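Local coordinates for beta-lactamase-like protein (Novosphingobium pentaromativorans US6-1, PDB 6AUF) that is a zinc-dependent metallo-beta-lactamase of the B3 type that probably hydrolyses the beta-lactam ring of antibiotics at a two-metal centre, at residues V163-G167 against T178-T182; M205-D210 against I239-P243. All blocks are in the same frame, centred on the assembly; numbering follows the deposited sequence.

Interaction 1. Residues V163-G167 against T178-T182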
loop_
_atom_site.group_PDB
_atom_site.type_symbol
_atom_site.label_atom_id
_atom_site.label_comp_id
_atom_site.label_asym_id
_atom_site.label_seq_id
_atom_site.Cartn_x
_atom_site.Cartn_y
_atom_site.Cartn_z
ATOM N N VAL A 163 16.434 2.126 -6.797
ATOM C CA VAL A 163 15.480 3.214 -6.928
ATOM C C VAL A 163 14.847 3.144 -8.312
ATOM O O VAL A 163 15.544 2.983 -9.324
ATOM C CB VAL A 163 16.145 4.567 -6.640
ATOM C CG1 VAL A 163 17.647 4.394 -6.588
ATOM C CG2 VAL A 163 15.686 5.606 -7.622
ATOM N N LEU A 164 13.521 3.205 -8.344
ATOM C CA LEU A 164 12.728 2.768 -9.479
ATOM C C LEU A 164 12.077 3.949 -10.185
ATOM O O LEU A 164 11.827 5.004 -9.590
ATOM C CB LEU A 164 11.632 1.789 -9.029
ATOM C CG LEU A 164 11.975 0.516 -8.273
ATOM C CD1 LEU A 164 10.690 -0.123 -7.775
ATOM C CD2 LEU A 164 12.752 -0.476 -9.134
ATOM N N VAL A 165 11.759 3.737 -11.460
ATOM C CA VAL A 165 10.956 4.688 -12.217
ATOM C C VAL A 165 9.615 4.060 -12.573
ATOM O O VAL A 165 9.456 2.834 -12.638
ATOM C CB VAL A 165 11.666 5.177 -13.498
ATOM C CG1 VAL A 165 13.043 5.707 -13.173
ATOM C CG2 VAL A 165 11.740 4.049 -14.517
ATOM N N ASP A 166 8.649 4.935 -12.838
ATOM C CA ASP A 166 7.312 4.543 -13.249
ATOM C C ASP A 166 7.363 3.478 -14.331
ATOM O O ASP A 166 7.985 3.676 -15.379
ATOM C CB ASP A 166 6.547 5.762 -13.745
ATOM C CG ASP A 166 5.142 5.423 -14.165
ATOM O OD1 ASP A 166 4.435 4.738 -13.373
ATOM O OD2 ASP A 166 4.736 5.842 -15.277
ATOM N N GLY A 167 6.708 2.336 -14.065
ATOM C CA GLY A 167 6.660 1.238 -15.009
ATOM C C GLY A 167 7.724 0.187 -14.810
ATOM O O GLY A 167 7.727 -0.813 -15.537
ATOM N N THR A 178 5.193 -5.145 -10.875
ATOM C CA THR A 178 5.440 -3.970 -11.694
ATOM C C THR A 178 4.758 -2.748 -11.067
ATOM O O THR A 178 3.579 -2.796 -10.692
ATOM C CB THR A 178 5.011 -4.263 -13.136
ATOM O OG1 THR A 178 4.321 -3.145 -13.691
ATOM C CG2 THR A 178 4.133 -5.519 -13.182
ATOM N N VAL A 179 5.535 -1.664 -10.909
ATOM C CA VAL A 179 5.164 -0.485 -10.125
ATOM C C VAL A 179 4.700 0.656 -11.032
ATOM O O VAL A 179 5.164 0.834 -12.162
ATOM C CB VAL A 179 6.351 -0.007 -9.263
ATOM C CG1 VAL A 179 7.348 0.755 -10.147
ATOM C CG2 VAL A 179 5.865 0.881 -8.129
ATOM N N ARG A 180 3.788 1.461 -10.505
ATOM C CA ARG A 180 3.361 2.697 -11.126
ATOM C C ARG A 180 3.476 3.807 -10.093
ATOM O O ARG A 180 3.006 3.648 -8.958
ATOM C CB ARG A 180 1.911 2.627 -11.631
ATOM C CG ARG A 180 1.627 1.728 -12.847
ATOM C CD ARG A 180 2.524 1.955 -14.025
ATOM N NE ARG A 180 2.504 3.336 -14.509
ATOM C CZ ARG A 180 1.848 3.756 -15.592
ATOM N NH1 ARG A 180 1.124 2.909 -16.312
ATOM N NH2 ARG A 180 1.910 5.038 -15.961
ATOM N N GLU A 181 4.086 4.933 -10.486
ATOM C CA GLU A 181 3.985 6.142 -9.673
ATOM C C GLU A 181 2.556 6.677 -9.739
ATOM O O GLU A 181 2.047 6.981 -10.828
ATOM C CB GLU A 181 4.987 7.200 -10.127
ATOM C CG GLU A 181 6.330 7.068 -9.413
ATOM C CD GLU A 181 7.272 8.222 -9.687
ATOM O OE1 GLU A 181 8.296 8.370 -8.970
ATOM O OE2 GLU A 181 6.977 8.983 -10.623
ATOM N N THR A 182 1.912 6.786 -8.576
ATOM C CA THR A 182 0.485 7.116 -8.467
ATOM C C THR A 182 0.297 8.194 -7.401
ATOM O O THR A 182 -0.284 7.940 -6.342
ATOM C CB THR A 182 -0.342 5.860 -8.138
ATOM O OG1 THR A 182 0.127 5.265 -6.913
ATOM C CG2 THR A 182 -0.197 4.829 -9.226
#

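Interaction 2. Residues M205-D210 against I239-P243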
loop_
_atom_site.group_PDB
_atom_site.type_symbol
_atom_site.label_atom_id
_atom_site.label_comp_id
_atom_site.label_asym_id
_atom_site.label_seq_id
_atom_site.Cartn_x
_atom_site.Cartn_y
_atom_site.Cartn_z
ATOM N N MET A 205 -5.063 -10.677 -12.157
ATOM C CA MET A 205 -4.141 -9.610 -11.836
ATOM C C MET A 205 -4.542 -9.001 -10.504
ATOM O O MET A 205 -5.693 -8.601 -10.316
ATOM C CB MET A 205 -4.138 -8.554 -12.932
ATOM C CG MET A 205 -3.689 -9.089 -14.255
ATOM S SD MET A 205 -1.978 -9.638 -14.191
ATOM C CE MET A 205 -1.157 -8.152 -13.601
ATOM N N ILE A 206 -3.610 -8.958 -9.591
ATOM C CA ILE A 206 -3.790 -8.267 -8.326
ATOM C C ILE A 206 -3.220 -6.859 -8.449
ATOM O O ILE A 206 -2.166 -6.632 -9.061
ATOM C CB ILE A 206 -3.135 -9.071 -7.188
ATOM C CG1 ILE A 206 -3.943 -10.348 -6.961
ATOM C CG2 ILE A 206 -3.063 -8.255 -5.907
ATOM C CD1 ILE A 206 -3.177 -11.446 -6.337
ATOM N N ALA A 207 -3.950 -5.898 -7.903
ATOM C CA ALA A 207 -3.529 -4.506 -7.868
ATOM C C ALA A 207 -3.523 -4.065 -6.413
ATOM O O ALA A 207 -4.582 -3.963 -5.790
ATOM C CB ALA A 207 -4.454 -3.629 -8.711
ATOM N N TYR A 208 -2.329 -3.833 -5.868
ATOM C CA TYR A 208 -2.175 -3.200 -4.563
ATOM C C TYR A 208 -2.152 -1.684 -4.792
ATOM O O TYR A 208 -1.099 -1.038 -4.883
ATOM C CB TYR A 208 -0.922 -3.722 -3.871
ATOM C CG TYR A 208 -0.785 -3.313 -2.417
ATOM C CD1 TYR A 208 -1.852 -3.460 -1.524
ATOM C CD2 TYR A 208 0.420 -2.795 -1.929
ATOM C CE1 TYR A 208 -1.734 -3.078 -0.194
ATOM C CE2 TYR A 208 0.547 -2.410 -0.601
ATOM C CZ TYR A 208 -0.534 -2.554 0.259
ATOM O OH TYR A 208 -0.411 -2.180 1.571
ATOM N N ALA A 209 -3.353 -1.115 -4.928
ATOM C CA ALA A 209 -3.493 0.305 -5.235
ATOM C C ALA A 209 -3.415 1.099 -3.942
ATOM O O ALA A 209 -4.179 0.847 -3.002
ATOM C CB ALA A 209 -4.805 0.595 -5.960
ATOM N N ASP A 210 -2.478 2.041 -3.900
ATOM C CA ASP A 210 -2.196 2.844 -2.721
ATOM C C ASP A 210 -3.427 3.616 -2.260
ATOM O O ASP A 210 -4.380 3.827 -3.018
ATOM C CB ASP A 210 -1.071 3.821 -3.035
ATOM C CG ASP A 210 -0.472 4.421 -1.802
ATOM O OD1 ASP A 210 -0.878 4.034 -0.676
ATOM O OD2 ASP A 210 0.425 5.272 -1.969
ATOM N N ILE A 239 -4.058 4.965 -11.389
ATOM C CA ILE A 239 -4.742 4.024 -10.518
ATOM C C ILE A 239 -5.933 3.419 -11.248
ATOM O O ILE A 239 -6.175 2.201 -11.186
ATOM C CB ILE A 239 -5.166 4.716 -9.208
ATOM C CG1 ILE A 239 -3.984 4.881 -8.267
ATOM C CG2 ILE A 239 -6.271 3.920 -8.505
ATOM C CD1 ILE A 239 -4.328 5.742 -7.070
ATOM N N ALA A 240 -6.676 4.258 -11.975
ATOM C CA ALA A 240 -7.914 3.813 -12.592
ATOM C C ALA A 240 -7.661 2.818 -13.711
ATOM O O ALA A 240 -8.570 2.047 -14.059
ATOM C CB ALA A 240 -8.696 5.014 -13.125
ATOM N N GLN A 241 -6.444 2.800 -14.252
ATOM C CA GLN A 241 -6.108 1.989 -15.408
ATOM C C GLN A 241 -5.215 0.808 -15.075
ATOM O O GLN A 241 -4.810 0.085 -15.992
ATOM C CB GLN A 241 -5.430 2.860 -16.476
ATOM C CG GLN A 241 -6.421 3.548 -17.384
ATOM C CD GLN A 241 -5.987 4.933 -17.727
ATOM O OE1 GLN A 241 -6.421 5.906 -17.094
ATOM N NE2 GLN A 241 -5.109 5.048 -18.726
ATOM N N LEU A 242 -4.879 0.610 -13.805
ATOM C CA LEU A 242 -4.129 -0.574 -13.394
ATOM C C LEU A 242 -4.834 -1.840 -13.876
ATOM O O LEU A 242 -6.070 -1.917 -13.819
ATOM C CB LEU A 242 -4.003 -0.627 -11.869
ATOM C CG LEU A 242 -3.365 0.559 -11.158
ATOM C CD1 LEU A 242 -3.327 0.344 -9.649
ATOM C CD2 LEU A 242 -1.948 0.813 -11.738
ATOM N N PRO A 243 -4.098 -2.847 -14.346
ATOM C CA PRO A 243 -4.686 -4.189 -14.454
ATOM C C PRO A 243 -5.110 -4.633 -13.064
ATOM O O PRO A 243 -4.314 -4.616 -12.122
ATOM C CB PRO A 243 -3.548 -5.039 -15.023
ATOM C CG PRO A 243 -2.309 -4.296 -14.682
ATOM C CD PRO A 243 -2.658 -2.840 -14.653
#

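Interaction 1. Residues V163-G167 against T178-T182
Asp166 and Arg180 meet through a carboxylate swung anti to its own backbone N (chi1 -179°) and an arginine side chain bent at chi2 and chi3, which folds the Arg180 guanidinium back although its CB points away from the 163-167 segment overall. The outcome is a salt bridge: Arg180 NE donates to Asp166 OD1 over 2.6 Å, close to the guanidinium plane and on the syn side of the oxygen. A weak second bond runs from Arg180 NH2 to Asp166 OD2 at 3.0 Å. The two flat groups are turned 47° against each other, so the pairing is skewed and not a coplanar fork. Asp166 OD1 has a second donor in Glu181 N, 2.9 Å away, which arrives on the anti side and from the opposite face of the carboxylate. Beside this, Gly167 N donates to Val179 O over 2.9 Å. On the apolar side, Leu164 CD1 lies 4.2 Å from Val179 CG1, and Trp192 of strand 190-197 borders both side chains. Glu181 turns its own carboxylate elsewhere, to Ser132 and Arg231. The segments thus join edge strand 162-164 of one sheet to strand 175-181 of the other, bridging the two sheets of the metallo-beta-lactamase fold. Arg238 brings its NE close to Arg180 NH2 and makes a long, weak ion pair with Asp166 OD2, so Asp166 probably offsets two neighbouring positive charges while holding the loop.

Interaction 2. Residues M205-D210 against I239-P243
Asp210 O is hydrogen-bonded to Tyr276 OH of helix 272-292 and lies 4.5 Å from Ile239 CD1. The carboxylate of Asp210 leads away from Ile239: OD1 is hydrogen-bonded to His107 ND1 and OD2 to Ser189 OG. Because His107 is a zinc ligand, Asp210 is a second-shell residue, consistent with a part in orienting that imidazole. No hydrogen bond links the two segments, and the rest of the contact is mainly apolar. Ala209 CB sits 4.0 Å from Leu242 CD1 and also packs on Ile239 CG2. Ala207 CB touches the same leucine methyl and lies 3.6 Å from Pro243 O. At the outer end, Met205 lies against the CB-CG edge of the proline ring: bends at chi2 and chi3 (-64° and -55°) bring its CE back to 4.2 Å from Pro243 CG, with Met205 CG 4.1 Å from Pro243 CB. These residues belong to a beta-alpha-beta unit in which strand 203-208 leads through helix 226-241 to strand 246-248; the two strands pair in parallel, and the helix end and the turn after it cover one side of strand 203-208.

Overall arrangement
Interaction 1 lies partly at the surface and interaction 2 is largely buried, their centres 12 Å apart. Both reach the same five-stranded sheet, through strands 175-181 and 203-208, which flank strand 190-197. The 163-167 segment brings in the edge of the other sheet, whereas 239-243 brings in a helix end. Charge and directed bonds dominate interaction 1; in interaction 2 small alanines, a leucine and an isoleucine, and a methionine against a proline, pack without any hydrogen bond between the segments. The two are contiguous: Arg180 CG lies 3.9 Å from Leu242 CD2, so the arginine's CG also packs on that leucine, and Thr182 CB is 3.8 Å from Ile239 CG1. Interaction 2 comes nearer the zinc site.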